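Local structure of type IV pilus biogenesis factor PilY1 (Pseudomonas aeruginosa, 3HX6) at residues Q366-I371 with S432-D437; I456-L461 with D484-G489. The protein primes type IV pilus assembly, stabilises the fibres, probably by opposing PilT-driven retraction, and takes part in host-cell adhesion and in calcium-dependent twitching motility. The protein carries 3 engineered substitutions. All coordinates share one frame; numbering follows the deposited sequence.

Interaction 1 of 2, residues Q366-I371 with S432-D437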
ATOM      1  N   GLN A 366      18.479  29.884  -7.364  1.00 18.81           N
ATOM      2  CA  GLN A 366      17.046  29.786  -7.166  1.00 17.61           C
ATOM      3  C   GLN A 366      16.978  29.348  -5.705  1.00 17.70           C
ATOM      4  O   GLN A 366      17.985  28.909  -5.146  1.00 14.34           O
ATOM      5  CB  GLN A 366      16.421  28.760  -8.110  1.00 17.62           C
ATOM      6  CG  GLN A 366      16.391  29.238  -9.553  1.00 17.44           C
ATOM      7  CD  GLN A 366      15.834  30.649  -9.689  1.00 20.82           C
ATOM      8  OE1 GLN A 366      14.758  30.962  -9.174  1.00 19.94           O
ATOM      9  NE2 GLN A 366      16.566  31.507 -10.385  1.00 21.87           N
ATOM     10  N   THR A 367      15.809  29.438  -5.088  1.00 14.34           N
ATOM     11  CA  THR A 367      15.735  29.144  -3.668  1.00 13.18           C
ATOM     12  C   THR A 367      14.499  28.392  -3.203  1.00 13.97           C
ATOM     13  O   THR A 367      13.448  28.459  -3.835  1.00 12.83           O
ATOM     14  CB  THR A 367      15.803  30.490  -2.889  1.00 12.55           C
ATOM     15  OG1 THR A 367      16.900  31.270  -3.388  1.00 12.83           O
ATOM     16  CG2 THR A 367      15.970  30.265  -1.400  1.00 11.42           C
ATOM     17  N   LEU A 368      14.646  27.676  -2.090  1.00 12.99           N
ATOM     18  CA  LEU A 368      13.536  26.960  -1.466  1.00 12.44           C
ATOM     19  C   LEU A 368      13.261  27.748  -0.191  1.00 13.35           C
ATOM     20  O   LEU A 368      14.180  28.005   0.589  1.00 14.89           O
ATOM     21  CB  LEU A 368      13.919  25.529  -1.087  1.00 11.66           C
ATOM     22  CG  LEU A 368      12.731  24.744  -0.508  1.00 11.08           C
ATOM     23  CD1 LEU A 368      11.630  24.632  -1.572  1.00 10.45           C
ATOM     24  CD2 LEU A 368      13.192  23.347  -0.056  1.00  9.70           C
ATOM     25  N   TYR A 369      12.008  28.138   0.014  1.00 12.54           N
ATOM     26  CA  TYR A 369      11.634  28.912   1.190  1.00 12.85           C
ATOM     27  C   TYR A 369      10.616  28.210   2.063  1.00 12.81           C
ATOM     28  O   TYR A 369       9.788  27.439   1.579  1.00 14.15           O
ATOM     29  CB  TYR A 369      11.018  30.264   0.791  1.00 12.36           C
ATOM     30  CG  TYR A 369      11.941  31.199   0.047  1.00 14.39           C
ATOM     31  CD1 TYR A 369      11.963  31.224  -1.344  1.00 12.31           C
ATOM     32  CD2 TYR A 369      12.787  32.068   0.739  1.00 12.46           C
ATOM     33  CE1 TYR A 369      12.803  32.092  -2.036  1.00 14.49           C
ATOM     34  CE2 TYR A 369      13.636  32.940   0.061  1.00 14.39           C
ATOM     35  CZ  TYR A 369      13.639  32.949  -1.324  1.00 13.77           C
ATOM     36  OH  TYR A 369      14.472  33.804  -2.001  1.00 14.80           O
ATOM     37  N   GLY A 370      10.683  28.517   3.354  1.00 11.99           N
ATOM     38  CA  GLY A 370       9.745  27.994   4.324  1.00 10.94           C
ATOM     39  C   GLY A 370       9.296  29.224   5.099  1.00 13.62           C
ATOM     40  O   GLY A 370      10.036  29.724   5.943  1.00 11.64           O
ATOM     41  N   ILE A 371       8.095  29.722   4.811  1.00 13.79           N
ATOM     42  CA  ILE A 371       7.580  30.919   5.473  1.00 13.15           C
ATOM     43  C   ILE A 371       6.432  30.639   6.442  1.00 12.88           C
ATOM     44  O   ILE A 371       5.470  29.957   6.111  1.00 10.23           O
ATOM     45  CB  ILE A 371       7.082  31.951   4.437  1.00 12.19           C
ATOM     46  CG1 ILE A 371       8.209  32.309   3.469  1.00 13.24           C
ATOM     47  CG2 ILE A 371       6.569  33.201   5.157  1.00 14.49           C
ATOM     48  CD1 ILE A 371       9.425  32.928   4.127  1.00  7.29           C
ATOM     49  N   SER A 432      11.002  33.939  11.112  1.00 18.02           N
ATOM     50  CA  SER A 432       9.709  33.551  10.569  1.00 17.83           C
ATOM     51  C   SER A 432       9.805  32.434   9.554  1.00 17.39           C
ATOM     52  O   SER A 432       8.832  32.119   8.868  1.00 16.36           O
ATOM     53  CB  SER A 432       9.014  34.755   9.946  1.00 17.45           C
ATOM     54  OG  SER A 432       8.626  35.665  10.959  1.00 22.24           O
ATOM     55  N   GLY A 433      10.978  31.823   9.461  1.00 17.13           N
ATOM     56  CA  GLY A 433      11.128  30.739   8.517  1.00 16.47           C
ATOM     57  C   GLY A 433      12.559  30.407   8.168  1.00 15.48           C
ATOM     58  O   GLY A 433      13.486  30.611   8.961  1.00 14.74           O
ATOM     59  N   TRP A 434      12.732  29.905   6.952  1.00 12.83           N
ATOM     60  CA  TRP A 434      14.037  29.502   6.478  1.00 13.65           C
ATOM     61  C   TRP A 434      14.115  29.571   4.966  1.00 13.68           C
ATOM     62  O   TRP A 434      13.107  29.762   4.294  1.00 13.13           O
ATOM     63  CB  TRP A 434      14.322  28.066   6.931  1.00 12.76           C
ATOM     64  CG  TRP A 434      13.204  27.070   6.606  1.00 12.85           C
ATOM     65  CD1 TRP A 434      12.257  26.590   7.467  1.00 11.18           C
ATOM     66  CD2 TRP A 434      12.984  26.393   5.356  1.00 10.69           C
ATOM     67  NE1 TRP A 434      11.467  25.650   6.838  1.00 12.57           N
ATOM     68  CE2 TRP A 434      11.894  25.510   5.543  1.00 12.87           C
ATOM     69  CE3 TRP A 434      13.604  26.443   4.101  1.00 10.59           C
ATOM     70  CZ2 TRP A 434      11.414  24.683   4.521  1.00  9.08           C
ATOM     71  CZ3 TRP A 434      13.123  25.617   3.079  1.00  9.33           C
ATOM     72  CH2 TRP A 434      12.042  24.750   3.301  1.00 10.25           C
ATOM     73  N   TYR A 435      15.325  29.428   4.440  1.00 14.32           N
ATOM     74  CA  TYR A 435      15.530  29.417   3.002  1.00 14.35           C
ATOM     75  C   TYR A 435      16.754  28.578   2.689  1.00 13.46           C
ATOM     76  O   TYR A 435      17.627  28.394   3.530  1.00 11.98           O
ATOM     77  CB  TYR A 435      15.687  30.834   2.432  1.00 15.76           C
ATOM     78  CG  TYR A 435      16.975  31.549   2.786  1.00 19.48           C
ATOM     79  CD1 TYR A 435      17.069  32.336   3.933  1.00 19.66           C
ATOM     80  CD2 TYR A 435      18.089  31.477   1.944  1.00 21.44           C
ATOM     81  CE1 TYR A 435      18.241  33.042   4.232  1.00 21.21           C
ATOM     82  CE2 TYR A 435      19.265  32.173   2.234  1.00 19.91           C
ATOM     83  CZ  TYR A 435      19.331  32.954   3.377  1.00 21.74           C
ATOM     84  OH  TYR A 435      20.485  33.644   3.665  1.00 24.48           O
ATOM     85  N   LEU A 436      16.793  28.042   1.481  1.00 14.48           N
ATOM     86  CA  LEU A 436      17.898  27.212   1.041  1.00 13.96           C
ATOM     87  C   LEU A 436      18.120  27.525  -0.430  1.00 14.85           C
ATOM     88  O   LEU A 436      17.263  27.235  -1.250  1.00 14.16           O
ATOM     89  CB  LEU A 436      17.535  25.730   1.208  1.00 12.25           C
ATOM     90  CG  LEU A 436      18.482  24.671   0.630  1.00 14.80           C
ATOM     91  CD1 LEU A 436      19.796  24.686   1.400  1.00 14.74           C
ATOM     92  CD2 LEU A 436      17.836  23.287   0.722  1.00 17.58           C
ATOM     93  N   ASP A 437      19.252  28.134  -0.765  1.00 16.08           N
ATOM     94  CA  ASP A 437      19.531  28.430  -2.163  1.00 17.49           C
ATOM     95  C   ASP A 437      19.944  27.118  -2.824  1.00 17.55           C
ATOM     96  O   ASP A 437      20.695  26.325  -2.244  1.00 17.77           O
ATOM     97  CB  ASP A 437      20.651  29.470  -2.297  1.00 19.07           C
ATOM     98  CG  ASP A 437      20.208  30.872  -1.892  1.00 21.46           C
ATOM     99  OD1 ASP A 437      19.245  31.398  -2.487  1.00 22.29           O
ATOM    100  OD2 ASP A 437      20.823  31.454  -0.975  1.00 24.62           O
TER

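Interaction 2 of 2, residues I456-L461 with D484-G489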
ATOM      1  N   ILE A 456       5.063  15.144   3.798  1.00 19.81           N
ATOM      2  CA  ILE A 456       4.461  14.018   4.502  1.00 21.02           C
ATOM      3  C   ILE A 456       5.179  13.810   5.822  1.00 20.05           C
ATOM      4  O   ILE A 456       6.408  13.842   5.879  1.00 20.73           O
ATOM      5  CB  ILE A 456       4.536  12.717   3.651  1.00 22.51           C
ATOM      6  CG1 ILE A 456       3.938  11.544   4.430  1.00 26.28           C
ATOM      7  CG2 ILE A 456       5.977  12.428   3.255  1.00 22.95           C
ATOM      8  CD1 ILE A 456       3.813  10.263   3.619  1.00 27.29           C
ATOM      9  N   GLY A 457       4.410  13.598   6.884  1.00 21.24           N
ATOM     10  CA  GLY A 457       5.012  13.407   8.192  1.00 20.10           C
ATOM     11  C   GLY A 457       5.937  14.566   8.524  1.00 20.39           C
ATOM     12  O   GLY A 457       5.534  15.728   8.476  1.00 19.62           O
ATOM     13  N   GLN A 458       7.189  14.255   8.838  1.00 19.98           N
ATOM     14  CA  GLN A 458       8.163  15.284   9.187  1.00 20.10           C
ATOM     15  C   GLN A 458       9.171  15.536   8.066  1.00 17.68           C
ATOM     16  O   GLN A 458      10.338  15.822   8.328  1.00 15.29           O
ATOM     17  CB  GLN A 458       8.907  14.887  10.468  1.00 23.11           C
ATOM     18  CG  GLN A 458       7.997  14.607  11.662  1.00 29.42           C
ATOM     19  CD  GLN A 458       8.755  14.052  12.862  1.00 33.39           C
ATOM     20  OE1 GLN A 458       9.644  14.708  13.413  1.00 32.88           O
ATOM     21  NE2 GLN A 458       8.408  12.831  13.268  1.00 35.55           N
ATOM     22  N   VAL A 459       8.728  15.434   6.820  1.00 15.39           N
ATOM     23  CA  VAL A 459       9.633  15.672   5.700  1.00 15.52           C
ATOM     24  C   VAL A 459       8.940  16.328   4.513  1.00 14.68           C
ATOM     25  O   VAL A 459       7.736  16.170   4.311  1.00 14.98           O
ATOM     26  CB  VAL A 459      10.272  14.356   5.170  1.00 16.90           C
ATOM     27  CG1 VAL A 459      10.777  13.511   6.314  1.00 17.52           C
ATOM     28  CG2 VAL A 459       9.266  13.585   4.338  1.00 16.77           C
ATOM     29  N   VAL A 460       9.709  17.075   3.734  1.00 13.82           N
ATOM     30  CA  VAL A 460       9.176  17.679   2.527  1.00 13.59           C
ATOM     31  C   VAL A 460      10.040  17.095   1.421  1.00 13.71           C
ATOM     32  O   VAL A 460      11.267  17.143   1.483  1.00 14.90           O
ATOM     33  CB  VAL A 460       9.261  19.222   2.541  1.00 15.96           C
ATOM     34  CG1 VAL A 460      10.703  19.681   2.678  1.00 12.99           C
ATOM     35  CG2 VAL A 460       8.625  19.771   1.271  1.00 12.89           C
ATOM     36  N   LEU A 461       9.389  16.498   0.434  1.00 12.48           N
ATOM     37  CA  LEU A 461      10.078  15.865  -0.677  1.00 13.15           C
ATOM     38  C   LEU A 461       9.943  16.740  -1.911  1.00 12.64           C
ATOM     39  O   LEU A 461       8.854  17.189  -2.241  1.00 13.16           O
ATOM     40  CB  LEU A 461       9.456  14.494  -0.927  1.00 14.63           C
ATOM     41  CG  LEU A 461       9.513  13.567   0.291  1.00 14.63           C
ATOM     42  CD1 LEU A 461       8.473  12.469   0.157  1.00 17.09           C
ATOM     43  CD2 LEU A 461      10.918  12.986   0.421  1.00 13.48           C
ATOM     44  N   ASP A 484      13.866  18.663   6.156  1.00 15.22           N
ATOM     45  CA  ASP A 484      13.061  18.894   7.345  1.00 17.41           C
ATOM     46  C   ASP A 484      12.228  20.133   7.040  1.00 17.27           C
ATOM     47  O   ASP A 484      12.766  21.223   6.868  1.00 17.23           O
ATOM     48  CB  ASP A 484      13.965  19.142   8.556  1.00 16.52           C
ATOM     49  CG  ASP A 484      13.200  19.604   9.782  1.00 17.05           C
ATOM     50  OD1 ASP A 484      11.959  19.447   9.835  1.00 14.51           O
ATOM     51  OD2 ASP A 484      13.857  20.122  10.709  1.00 20.40           O
ATOM     52  N   PRO A 485      10.900  19.976   6.952  1.00 16.92           N
ATOM     53  CA  PRO A 485      10.034  21.122   6.656  1.00 16.46           C
ATOM     54  C   PRO A 485      10.084  22.233   7.699  1.00 17.00           C
ATOM     55  O   PRO A 485       9.806  23.389   7.384  1.00 18.11           O
ATOM     56  CB  PRO A 485       8.649  20.493   6.552  1.00 14.76           C
ATOM     57  CG  PRO A 485       8.733  19.342   7.522  1.00 17.72           C
ATOM     58  CD  PRO A 485      10.101  18.764   7.208  1.00 16.35           C
ATOM     59  N   TYR A 486      10.439  21.874   8.929  1.00 14.62           N
ATOM     60  CA  TYR A 486      10.505  22.825  10.032  1.00 15.96           C
ATOM     61  C   TYR A 486      11.760  23.683  10.035  1.00 17.18           C
ATOM     62  O   TYR A 486      11.828  24.678  10.757  1.00 18.17           O
ATOM     63  CB  TYR A 486      10.436  22.080  11.369  1.00 17.01           C
ATOM     64  CG  TYR A 486       9.297  21.093  11.473  1.00 18.58           C
ATOM     65  CD1 TYR A 486       9.511  19.806  11.964  1.00 20.08           C
ATOM     66  CD2 TYR A 486       8.002  21.452  11.101  1.00 17.54           C
ATOM     67  CE1 TYR A 486       8.461  18.899  12.084  1.00 22.15           C
ATOM     68  CE2 TYR A 486       6.946  20.557  11.217  1.00 20.68           C
ATOM     69  CZ  TYR A 486       7.178  19.284  11.710  1.00 23.07           C
ATOM     70  OH  TYR A 486       6.129  18.405  11.840  1.00 25.97           O
ATOM     71  N   THR A 487      12.752  23.309   9.237  1.00 16.20           N
ATOM     72  CA  THR A 487      13.993  24.061   9.225  1.00 18.06           C
ATOM     73  C   THR A 487      14.606  24.264   7.841  1.00 17.60           C
ATOM     74  O   THR A 487      15.473  25.121   7.664  1.00 18.14           O
ATOM     75  CB  THR A 487      15.034  23.355  10.120  1.00 21.67           C
ATOM     76  OG1 THR A 487      16.133  24.235  10.366  1.00 31.95           O
ATOM     77  CG2 THR A 487      15.549  22.108   9.437  1.00 12.78           C
ATOM     78  N   GLY A 488      14.156  23.480   6.868  1.00 17.54           N
ATOM     79  CA  GLY A 488      14.703  23.572   5.524  1.00 16.94           C
ATOM     80  C   GLY A 488      16.038  22.849   5.423  1.00 16.51           C
ATOM     81  O   GLY A 488      16.658  22.803   4.362  1.00 14.00           O
ATOM     82  N   GLY A 489      16.482  22.273   6.535  1.00 15.39           N
ATOM     83  CA  GLY A 489      17.758  21.579   6.536  1.00 15.19           C
ATOM     84  C   GLY A 489      17.665  20.068   6.611  1.00 15.45           C
ATOM     85  O   GLY A 489      16.611  19.473   6.368  1.00 14.55           O
TER
HETATM   86  O   HOH W   1      11.814  16.748  10.416  1.00 17.81           O

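Interaction 1 of 2, residues Q366-I371 with S432-D437
An antiparallel strand pair joins residues 366-371 to 432-437, with the Trp434 indole laid over Gly370. The hydrogen-bonded pairs are Leu368 with Leu436 and Gly370 with Trp434. Leu368 N reaches Leu436 O at 2.8 Å in a nearly straight bond (165°), and Gly370 N meets Trp434 O at 2.9 Å. Since Gly370 carries no side chain, the indole can settle directly on the backbone: Gly370 CA stands 3.7 Å from the centroid of the Trp434 six-membered ring, 18° off its normal, a CH-pi contact over the face. Trp434 reaches this place by turning its CG between its own backbone N and carbonyl carbon (chi1 51°). Leu368 completes the patch, its CG lying in the ring plane at the indole edge, 3.7 Å from Trp434 CZ3. Both strands belong to a large mixed sheet of the propeller-containing C-terminal domain, where strand 433-437 lies between antiparallel 367-373 and parallel 392-405. Thr367, Tyr369, Tyr435 and Asp437 occupy the opposite face. There Tyr369 CD2 abuts Tyr435 CB at 3.6 Å, while Thr367 CG2 lies over the rim of one Tyr369 ring face. The methyl gets there because it stands anti to the Thr367 backbone N, which leaves OG1 beside that N and 2.5 Å from Asp437 OD1, a short, doubtful pair whose proton is unsettled, Gln326 being another hydrogen-bond partner of that hydroxyl. Asp437 OD1 also forms a salt bridge with Arg389, and the hydroxyl of Tyr369 is hydrogen-bonded to Gln326 and Arg389.

Interaction 2 of 2, residues I456-L461 with D484-G489
Asp484 OD1 takes one firm backbone bond and one weak bond from a water that leads across to Gln458. Tyr486 N donates to Asp484 OD1 at 3.0 Å, coming from well above the carboxylate plane (67°), which makes an Asx turn. The water donates both to Gln458 O, at 2.7 Å, and weakly to Asp484 OD1, bridging the two segments. The Asp484 carbonyl O also takes two donors, Gly488 N at 2.7 Å and Thr487 N, drawing 484-489 into a compact turn. Across the contact, Ile456 to Val459 form a type II' beta turn, with Gly457 at its positive-phi position. Pro485 is the chief apolar piece: its CD lies against the peptide of the turn, 3.2 Å from Gln458 O, and its CB faces Val460 CB at 4.3 Å. Within 484-489, Pro485 CG lies over the centre of one face of the Tyr486 ring, 4.1 Å from its plane, while that ring meets Gln458 CG obliquely. Strand 459-466 starts from the beta turn and 484-489 follows strand 477-483, its antiparallel neighbour; Val460 and Pro485 both rest on Ile346 of strand 343-348, and Pro485 and Tyr486 also touch Val335 of strand 333-336.

In the fold
The Trp434 indole joins the strand pair of interaction 1 to the loop 484-489 of interaction 2, which follows strand 477-483 of the same sheet. The centres of the two contacts lie 12 Å apart, yet the indole links them directly: Trp434 NE1 probably donates to Pro485 O at 2.9 Å, and Trp434 CD2 packs 3.3 Å from Gly488 CA. The ring is thus sandwiched, with Gly370 over one face and Gly488 toward the other. The two contacts also share neighbours. Ile346 touches Leu368 and Trp434 as well as Val460 and Pro485, and Gln395 contacts Leu436 and is hydrogen-bonded to Thr487. Both contacts lie away from the calcium site formed by Asp258, Asn260, Asp262, Val264 and Asp266.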